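Malate dehydrogenase (PDB 3FI9) probably catalyses the NAD-dependent interconversion of malate and oxaloacetate. Local coordinates at residues L153-L158 and N175-G180; Q185-A190 and R300-E305; I273-E278 and S289-L294. All coordinates share one frame; numbering follows the deposited sequence.

Interaction 1: residues L153-L158 and N175-G180; sequences LDSTRL and NTRTYG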
loop_
_atom_site.group_PDB
_atom_site.type_symbol
_atom_site.label_atom_id
_atom_site.label_comp_id
_atom_site.label_asym_id
_atom_site.label_seq_id
_atom_site.Cartn_x
_atom_site.Cartn_y
_atom_site.Cartn_z
ATOM N N LEU A 153 -9.775 3.979 13.776
ATOM C CA LEU A 153 -10.679 3.866 12.605
ATOM C C LEU A 153 -12.083 4.364 12.898
ATOM O O LEU A 153 -12.746 4.840 11.987
ATOM C CB LEU A 153 -10.736 2.443 12.003
ATOM C CG LEU A 153 -9.444 1.882 11.362
ATOM C CD1 LEU A 153 -9.726 0.589 10.545
ATOM C CD2 LEU A 153 -8.719 2.897 10.449
ATOM N N ASP A 154 -12.551 4.245 14.135
ATOM C CA ASP A 154 -13.889 4.775 14.449
ATOM C C ASP A 154 -13.855 6.308 14.266
ATOM O O ASP A 154 -14.815 6.908 13.764
ATOM C CB ASP A 154 -14.336 4.405 15.893
ATOM C CG ASP A 154 -14.964 2.980 15.992
ATOM O OD1 ASP A 154 -15.202 2.317 14.962
ATOM O OD2 ASP A 154 -15.214 2.509 17.122
ATOM N N SER A 155 -12.736 6.921 14.650
ATOM C CA SER A 155 -12.586 8.367 14.515
ATOM C C SER A 155 -12.423 8.856 13.052
ATOM O O SER A 155 -12.988 9.889 12.674
ATOM C CB SER A 155 -11.446 8.874 15.403
ATOM O OG SER A 155 -11.731 8.678 16.792
ATOM N N THR A 156 -11.687 8.113 12.220
ATOM C CA THR A 156 -11.495 8.516 10.806
ATOM C C THR A 156 -12.777 8.239 10.042
ATOM O O THR A 156 -13.148 8.996 9.134
ATOM C CB THR A 156 -10.296 7.779 10.126
ATOM O OG1 THR A 156 -10.537 6.352 10.084
ATOM C CG2 THR A 156 -9.032 8.050 10.898
ATOM N N ARG A 157 -13.493 7.202 10.447
ATOM C CA ARG A 157 -14.756 6.905 9.783
ATOM C C ARG A 157 -15.779 7.990 10.181
ATOM O O ARG A 157 -16.515 8.504 9.350
ATOM C CB ARG A 157 -15.229 5.521 10.161
ATOM C CG ARG A 157 -14.394 4.438 9.480
ATOM C CD ARG A 157 -14.833 3.007 9.953
ATOM N NE ARG A 157 -14.002 2.007 9.293
ATOM C CZ ARG A 157 -13.903 0.735 9.689
ATOM N NH1 ARG A 157 -14.582 0.303 10.735
ATOM N NH2 ARG A 157 -13.126 -0.113 9.031
ATOM N N LEU A 158 -15.786 8.381 11.440
ATOM C CA LEU A 158 -16.679 9.490 11.813
ATOM C C LEU A 158 -16.349 10.761 11.021
ATOM O O LEU A 158 -17.243 11.470 10.552
ATOM C CB LEU A 158 -16.666 9.735 13.318
ATOM C CG LEU A 158 -17.525 10.892 13.855
ATOM C CD1 LEU A 158 -18.984 10.620 13.641
ATOM C CD2 LEU A 158 -17.287 11.048 15.374
ATOM N N ASN A 175 -10.724 17.086 14.548
ATOM C CA ASN A 175 -10.841 16.588 15.928
ATOM C C ASN A 175 -12.072 15.717 16.199
ATOM O O ASN A 175 -12.706 15.829 17.273
ATOM C CB ASN A 175 -10.833 17.751 16.924
ATOM C CG ASN A 175 -10.184 17.377 18.252
ATOM O OD1 ASN A 175 -9.325 16.511 18.290
ATOM N ND2 ASN A 175 -10.609 18.010 19.344
ATOM N N THR A 176 -12.385 14.813 15.273
ATOM C CA THR A 176 -13.487 13.874 15.486
ATOM C C THR A 176 -12.922 12.781 16.382
ATOM O O THR A 176 -11.811 12.271 16.135
ATOM C CB THR A 176 -13.910 13.200 14.185
ATOM O OG1 THR A 176 -12.738 12.994 13.392
ATOM C CG2 THR A 176 -14.872 14.053 13.395
ATOM N N ARG A 177 -13.670 12.414 17.408
ATOM C CA ARG A 177 -13.143 11.515 18.422
ATOM C C ARG A 177 -14.197 10.541 18.903
ATOM O O ARG A 177 -15.298 10.955 19.235
ATOM C CB ARG A 177 -12.614 12.300 19.642
ATOM C CG ARG A 177 -11.376 13.051 19.375
ATOM C CD ARG A 177 -10.248 12.114 19.051
ATOM N NE ARG A 177 -8.998 12.842 18.994
ATOM C CZ ARG A 177 -8.440 13.299 17.877
ATOM N NH1 ARG A 177 -9.012 13.097 16.701
ATOM N NH2 ARG A 177 -7.295 13.971 17.949
ATOM N N THR A 178 -13.866 9.243 18.902
ATOM C CA THR A 178 -14.615 8.281 19.684
ATOM C C THR A 178 -13.630 7.677 20.702
ATOM O O THR A 178 -12.469 7.418 20.376
ATOM C CB THR A 178 -15.256 7.138 18.845
ATOM O OG1 THR A 178 -14.239 6.214 18.444
ATOM C CG2 THR A 178 -15.949 7.661 17.549
ATOM N N TYR A 179 -14.116 7.375 21.901
ATOM C CA TYR A 179 -13.322 6.718 22.924
ATOM C C TYR A 179 -14.020 5.447 23.432
ATOM O O TYR A 179 -15.167 5.118 23.025
ATOM C CB TYR A 179 -13.067 7.689 24.099
ATOM C CG TYR A 179 -12.381 8.972 23.699
ATOM C CD1 TYR A 179 -11.114 8.966 23.119
ATOM C CD2 TYR A 179 -12.994 10.193 23.923
ATOM C CE1 TYR A 179 -10.504 10.165 22.741
ATOM C CE2 TYR A 179 -12.395 11.372 23.578
ATOM C CZ TYR A 179 -11.161 11.352 22.976
ATOM O OH TYR A 179 -10.571 12.546 22.662
ATOM N N GLY A 180 -13.315 4.702 24.285
ATOM C CA GLY A 180 -13.881 3.463 24.885
ATOM C C GLY A 180 -13.629 2.203 24.083
ATOM O O GLY A 180 -12.480 1.870 23.810
HETATM O O HOH W 1 -14.136 3.719 19.113
HETATM O O HOH W 2 -11.407 6.163 17.408
#

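Interaction 2: residues Q185-A190 and R300-E305; sequences QMAVFA and RAALKE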
loop_
_atom_site.group_PDB
_atom_site.type_symbol
_atom_site.label_atom_id
_atom_site.label_comp_id
_atom_site.label_asym_id
_atom_site.label_seq_id
_atom_site.Cartn_x
_atom_site.Cartn_y
_atom_site.Cartn_z
ATOM N N GLN A 185 -19.688 -0.561 20.681
ATOM C CA GLN A 185 -19.304 -0.070 22.016
ATOM C C GLN A 185 -18.504 1.226 21.984
ATOM O O GLN A 185 -17.899 1.624 22.994
ATOM C CB GLN A 185 -18.499 -1.130 22.733
ATOM C CG GLN A 185 -19.226 -2.438 22.812
ATOM C CD GLN A 185 -20.452 -2.293 23.615
ATOM O OE1 GLN A 185 -21.440 -2.975 23.384
ATOM N NE2 GLN A 185 -20.420 -1.381 24.577
ATOM N N MET A 186 -18.475 1.896 20.843
ATOM C CA MET A 186 -17.740 3.160 20.823
ATOM C C MET A 186 -18.536 4.206 21.580
ATOM O O MET A 186 -19.763 4.152 21.591
ATOM C CB MET A 186 -17.427 3.644 19.401
ATOM C CG MET A 186 -18.609 4.296 18.640
ATOM S SD MET A 186 -18.276 4.560 16.856
ATOM C CE MET A 186 -19.672 5.567 16.453
ATOM N N ALA A 187 -17.830 5.181 22.154
ATOM C CA ALA A 187 -18.446 6.379 22.745
ATOM C C ALA A 187 -18.012 7.621 21.940
ATOM O O ALA A 187 -16.849 8.002 21.967
ATOM C CB ALA A 187 -18.011 6.524 24.223
ATOM N N VAL A 188 -18.955 8.213 21.217
ATOM C CA VAL A 188 -18.722 9.391 20.405
ATOM C C VAL A 188 -18.686 10.650 21.280
ATOM O O VAL A 188 -19.638 10.950 22.017
ATOM C CB VAL A 188 -19.836 9.528 19.312
ATOM C CG1 VAL A 188 -19.478 10.610 18.338
ATOM C CG2 VAL A 188 -20.064 8.180 18.571
ATOM N N PHE A 189 -17.559 11.344 21.267
ATOM C CA PHE A 189 -17.417 12.621 21.977
ATOM C C PHE A 189 -17.575 13.781 21.004
ATOM O O PHE A 189 -16.604 14.452 20.650
ATOM C CB PHE A 189 -16.062 12.712 22.704
ATOM C CG PHE A 189 -16.073 12.057 24.043
ATOM C CD1 PHE A 189 -16.544 10.734 24.172
ATOM C CD2 PHE A 189 -15.593 12.719 25.164
ATOM C CE1 PHE A 189 -16.563 10.088 25.445
ATOM C CE2 PHE A 189 -15.582 12.074 26.446
ATOM C CZ PHE A 189 -16.062 10.756 26.571
ATOM N N ALA A 190 -18.806 14.015 20.566
ATOM C CA ALA A 190 -19.050 15.089 19.558
ATOM C C ALA A 190 -18.610 16.486 20.022
ATOM O O ALA A 190 -18.312 17.389 19.219
ATOM C CB ALA A 190 -20.528 15.089 19.154
ATOM N N ARG A 300 -18.831 11.504 29.253
ATOM C CA ARG A 300 -18.121 10.622 30.206
ATOM C C ARG A 300 -19.025 9.486 30.697
ATOM O O ARG A 300 -18.566 8.355 30.940
ATOM C CB ARG A 300 -17.529 11.427 31.364
ATOM C CG ARG A 300 -16.353 12.290 30.882
ATOM C CD ARG A 300 -15.611 12.912 32.031
ATOM N NE ARG A 300 -16.393 13.896 32.780
ATOM C CZ ARG A 300 -16.542 15.169 32.450
ATOM N NH1 ARG A 300 -15.971 15.665 31.350
ATOM N NH2 ARG A 300 -17.253 15.964 33.243
ATOM N N ALA A 301 -20.323 9.762 30.801
ATOM C CA ALA A 301 -21.260 8.676 31.194
ATOM C C ALA A 301 -21.406 7.637 30.095
ATOM O O ALA A 301 -21.595 6.435 30.352
ATOM C CB ALA A 301 -22.625 9.265 31.607
ATOM N N ALA A 302 -21.366 8.089 28.846
ATOM C CA ALA A 302 -21.416 7.158 27.738
ATOM C C ALA A 302 -20.140 6.309 27.742
ATOM O O ALA A 302 -20.186 5.100 27.497
ATOM C CB ALA A 302 -21.554 7.939 26.389
ATOM N N LEU A 303 -19.014 6.959 28.027
ATOM C CA LEU A 303 -17.705 6.293 28.162
ATOM C C LEU A 303 -17.729 5.236 29.292
ATOM O O LEU A 303 -17.189 4.137 29.145
ATOM C CB LEU A 303 -16.600 7.321 28.412
ATOM C CG LEU A 303 -15.155 6.789 28.446
ATOM C CD1 LEU A 303 -14.804 6.114 27.124
ATOM C CD2 LEU A 303 -14.117 7.866 28.747
ATOM N N LYS A 304 -18.378 5.569 30.397
ATOM C CA LYS A 304 -18.540 4.622 31.512
ATOM C C LYS A 304 -19.360 3.402 31.073
ATOM O O LYS A 304 -19.024 2.268 31.409
ATOM C CB LYS A 304 -19.199 5.339 32.706
ATOM C CG LYS A 304 -19.466 4.468 33.931
ATOM C CD LYS A 304 -18.204 3.689 34.353
ATOM C CE LYS A 304 -18.408 3.024 35.733
ATOM N NZ LYS A 304 -17.188 2.318 36.235
ATOM N N GLU A 305 -20.424 3.631 30.297
ATOM C CA GLU A 305 -21.203 2.550 29.704
ATOM C C GLU A 305 -20.329 1.594 28.868
ATOM O O GLU A 305 -20.421 0.372 28.991
ATOM C CB GLU A 305 -22.232 3.155 28.740
ATOM C CG GLU A 305 -23.477 3.672 29.356
ATOM C CD GLU A 305 -24.557 2.598 29.393
ATOM O OE1 GLU A 305 -24.632 1.881 30.418
ATOM O OE2 GLU A 305 -25.343 2.484 28.413
HETATM O O HOH W 3 -21.283 4.114 24.479
#

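Interaction 3: residues I273-E278 and S289-L294; sequences IMMAME and SDINQL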
loop_
_atom_site.group_PDB
_atom_site.type_symbol
_atom_site.label_atom_id
_atom_site.label_comp_id
_atom_site.label_asym_id
_atom_site.label_seq_id
_atom_site.Cartn_x
_atom_site.Cartn_y
_atom_site.Cartn_z
ATOM N N ILE A 273 -8.071 -1.794 32.684
ATOM C CA ILE A 273 -8.708 -2.018 31.392
ATOM C C ILE A 273 -7.858 -1.487 30.270
ATOM O O ILE A 273 -6.916 -0.705 30.512
ATOM C CB ILE A 273 -10.118 -1.311 31.367
ATOM C CG1 ILE A 273 -11.009 -1.908 30.292
ATOM C CG2 ILE A 273 -9.963 0.226 31.232
ATOM C CD1 ILE A 273 -11.517 -3.328 30.679
ATOM N N MET A 274 -8.156 -1.892 29.037
ATOM C CA MET A 274 -7.548 -1.198 27.854
ATOM C C MET A 274 -8.713 -0.571 27.089
ATOM O O MET A 274 -9.677 -1.284 26.773
ATOM C CB MET A 274 -6.912 -2.193 26.889
ATOM C CG MET A 274 -5.883 -3.126 27.477
ATOM S SD MET A 274 -4.228 -2.354 27.382
ATOM C CE MET A 274 -4.149 -2.188 25.581
ATOM N N MET A 275 -8.601 0.722 26.778
ATOM C CA MET A 275 -9.657 1.483 26.098
ATOM C C MET A 275 -9.022 2.413 25.077
ATOM O O MET A 275 -7.905 2.847 25.295
ATOM C CB MET A 275 -10.392 2.406 27.103
ATOM C CG MET A 275 -11.499 1.728 27.843
ATOM S SD MET A 275 -12.544 2.906 28.699
ATOM C CE MET A 275 -11.356 3.749 29.654
ATOM N N ALA A 276 -9.770 2.762 24.017
ATOM C CA ALA A 276 -9.431 3.872 23.122
ATOM C C ALA A 276 -9.509 5.159 23.935
ATOM O O ALA A 276 -10.520 5.405 24.611
ATOM C CB ALA A 276 -10.428 3.950 21.910
ATOM N N MET A 277 -8.430 5.935 23.898
ATOM C CA MET A 277 -8.266 7.098 24.749
ATOM C C MET A 277 -7.675 8.256 23.960
ATOM O O MET A 277 -7.241 8.086 22.825
ATOM C CB MET A 277 -7.353 6.753 25.938
ATOM C CG MET A 277 -8.017 5.906 27.034
ATOM S SD MET A 277 -8.964 6.948 28.253
ATOM C CE MET A 277 -10.397 7.328 27.316
ATOM N N GLU A 278 -7.631 9.429 24.570
ATOM C CA GLU A 278 -6.910 10.559 23.962
ATOM C C GLU A 278 -5.432 10.434 24.259
ATOM O O GLU A 278 -4.934 10.908 25.291
ATOM C CB GLU A 278 -7.454 11.898 24.448
ATOM C CG GLU A 278 -6.867 13.121 23.741
ATOM C CD GLU A 278 -7.178 13.168 22.251
ATOM O OE1 GLU A 278 -8.157 12.542 21.794
ATOM O OE2 GLU A 278 -6.449 13.861 21.520
ATOM N N SER A 289 -4.574 11.334 28.218
ATOM C CA SER A 289 -4.956 12.529 28.956
ATOM C C SER A 289 -5.885 12.167 30.128
ATOM O O SER A 289 -6.321 11.025 30.282
ATOM C CB SER A 289 -5.654 13.504 28.010
ATOM O OG SER A 289 -6.972 13.051 27.796
ATOM N N ASP A 290 -6.201 13.154 30.938
ATOM C CA ASP A 290 -6.996 12.967 32.140
ATOM C C ASP A 290 -8.461 12.675 31.790
ATOM O O ASP A 290 -9.174 13.519 31.248
ATOM C CB ASP A 290 -6.879 14.229 33.021
ATOM C CG ASP A 290 -7.774 14.177 34.241
ATOM O OD1 ASP A 290 -8.380 13.108 34.515
ATOM O OD2 ASP A 290 -7.846 15.202 34.942
ATOM N N ILE A 291 -8.923 11.473 32.105
ATOM C CA ILE A 291 -10.260 11.065 31.685
ATOM C C ILE A 291 -11.283 12.011 32.275
ATOM O O ILE A 291 -12.321 12.302 31.663
ATOM C CB ILE A 291 -10.545 9.600 32.114
ATOM C CG1 ILE A 291 -11.602 8.944 31.228
ATOM C CG2 ILE A 291 -10.887 9.507 33.618
ATOM C CD1 ILE A 291 -11.232 7.491 30.890
ATOM N N ASN A 292 -10.986 12.515 33.462
ATOM C CA ASN A 292 -11.990 13.292 34.164
ATOM C C ASN A 292 -12.215 14.630 33.499
ATOM O O ASN A 292 -13.200 15.293 33.789
ATOM C CB ASN A 292 -11.653 13.453 35.647
ATOM C CG ASN A 292 -11.749 12.153 36.397
ATOM O OD1 ASN A 292 -12.661 11.354 36.163
ATOM N ND2 ASN A 292 -10.811 11.925 37.310
ATOM N N GLN A 293 -11.316 15.019 32.597
ATOM C CA GLN A 293 -11.485 16.278 31.882
ATOM C C GLN A 293 -11.876 16.052 30.418
ATOM O O GLN A 293 -11.923 17.001 29.635
ATOM C CB GLN A 293 -10.213 17.120 31.924
ATOM C CG GLN A 293 -9.522 17.208 30.560
ATOM C CD GLN A 293 -8.089 17.702 30.633
ATOM O OE1 GLN A 293 -7.774 18.666 31.349
ATOM N NE2 GLN A 293 -7.208 17.056 29.873
ATOM N N LEU A 294 -12.151 14.805 30.039
ATOM C CA LEU A 294 -12.541 14.525 28.653
ATOM C C LEU A 294 -13.981 14.895 28.377
ATOM O O LEU A 294 -14.890 14.453 29.080
ATOM C CB LEU A 294 -12.382 13.051 28.289
ATOM C CG LEU A 294 -11.113 12.390 27.799
ATOM C CD1 LEU A 294 -11.522 10.991 27.325
ATOM C CD2 LEU A 294 -10.335 13.179 26.699
HETATM O O HOH W 4 -7.541 10.195 27.352
#

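Interaction 1: residues L153-L158 and N175-G180
Arg177, whose backbone packs on Ser155, carries a guanidinium group with Asn175 OD1 3.2 Å above one face, over its centre. Thr176 O lies near the guanidinium plane and accepts a hydrogen bond from Arg177 NH1 at 3.0 Å, while Arg177 NE forms a salt bridge with Glu278. On the helix, Leu153 CB covers one face of the Arg157 guanidinium, a group that leads away from the contact and is predicted to bind substrate.

Two direct bonds cross between the segments. Ser155 OG receives the backbone N of Thr178 at 3.1 Å in a nearly straight bond of 163°; a chi1 of -64°, with OG anti to the carbonyl carbon, brings the hydroxyl there. Two residues earlier, Thr176 OG1 donates to the carbonyl O of Ser155 at 3.2 Å, from above the carbonyl plane. One water links Asp154 OD2 to Thr178 OG1, and another donates to Thr178 OG1 and bonds Ser155 OG at 2.6 Å. Asp154 OD2 is further held by Gly183 N, and its side chain lies beside His182, the predicted proton acceptor, consistent with the Asp-His pair of the LDH/MDH family. Farther along the helix, Leu158 CG meets Thr176 CG2 at 4.2 Å.

The 153-158 segment runs roughly antiparallel to strand 178-180 (156°), with Leu158 also packed on helix 211-222 and Val188 of strand 186-188, and His56 of the second subunit against Leu153 and Arg157.

Interaction 2: residues Q185-A190 and R300-E305
Arg300 meets Phe189 through its backbone: the N of Arg300 lies 3.9 Å from CZ of the ring, approaching obliquely. Its own side chain points away from the strand, and its NH1 donates to Leu294 O, so the charged end takes no part in the packing against Phe189.

Two residues on, Ala302 directs its methyl group at the strand, and its CB comes within 4.4 Å of Ala187 CB. A water donates to Met186 O at 3.3 Å and, weakly, to Ala302 O, bridging the two backbones beside this methyl pair.

Leu303 is engaged twice. Its CB sits at the edge of the Phe189 ring, near the ring plane, 3.9 Å from CZ, and the two side chains cross at about a right angle. With CG anti to the backbone N (chi1 -175°), the isobutyl group extends so that CD1 lies 4.3 Å from Ala187 CB; the same methyl group of Ala187 also rests 4.0 Å from Leu303 CA. The CA atoms of Ala187 and Leu303 are 5.5 Å apart.

The contact packs strand 186-188, half of a two-stranded antiparallel sheet, on the final helix 297-319 of the C-terminal domain. Its side-chain packing is apolar, resting on shape and burial, with a long, weak water bridge as the polar component.

Interaction 3: residues I273-E278 and S289-L294
Strand 273-277, the last strand of the large mixed sheet within this chain, is joined here to the loop that leads into helix 297-319. Between the two segments the chain goes out along strand 279-282 and returns along 285-288, and the base of this pair is fastened by Ser289 N, which donates to Glu278 O at 3.0 Å with an N-H...O angle of 152°. A water reinforces the junction by accepting from Glu278 N at 2.9 Å and bonding Ser289 OG. The carboxylate of Glu278 turns away to Arg177 and Tyr179, leaving its CB to pack 3.6 Å from Ser289 OG and 3.9 Å from Leu294 CD2.

Further in, the contact is hydrophobic. Met277 is bent at both chi2 (-85°) and chi3 (76°), which folds its thioether over toward the loop. Its SD lies 3.5 Å from Ile291 CD1, and its CE reaches Leu294 CD1 at 3.8 Å. Met275 CE comes to the same Ile291 methyl at 3.9 Å, so this one CD1 meets the ends of two methionine chains, each crossing the isoleucine at about a right angle.

Asp290 OD1 accepts from Asn292 N in an Asx turn at the start of the 3-10 segment 291-293 presenting Ile291. In this lactate/malate dehydrogenase C-terminal domain, strands 279-282 and 285-288 and the 3-10 turn thus lead from the last sheet strand into the C-terminal helix.

From the N terminus, interaction 1 comes first, closing a loop of 16 residues between helix 153-166 and strand 178-180. Interaction 2 opens only after it, on strand 186-188, the antiparallel partner of 178-180, and closes at helix 297-319, with 109 residues between its segments. Interaction 3 falls wholly within that long span, so interactions 2 and 3 nest and none cross. The three sites are directly connected: Tyr179 O meets Ala187 N between the paired strands, Gly180 O meets Ala276 N, joining 175-180 to 273-278, and Leu303 CD2 packs on Ile291 CD1. Together they tie the small two-stranded sheet to helix 153-166, to the final helix and to the last strand of the large sheet.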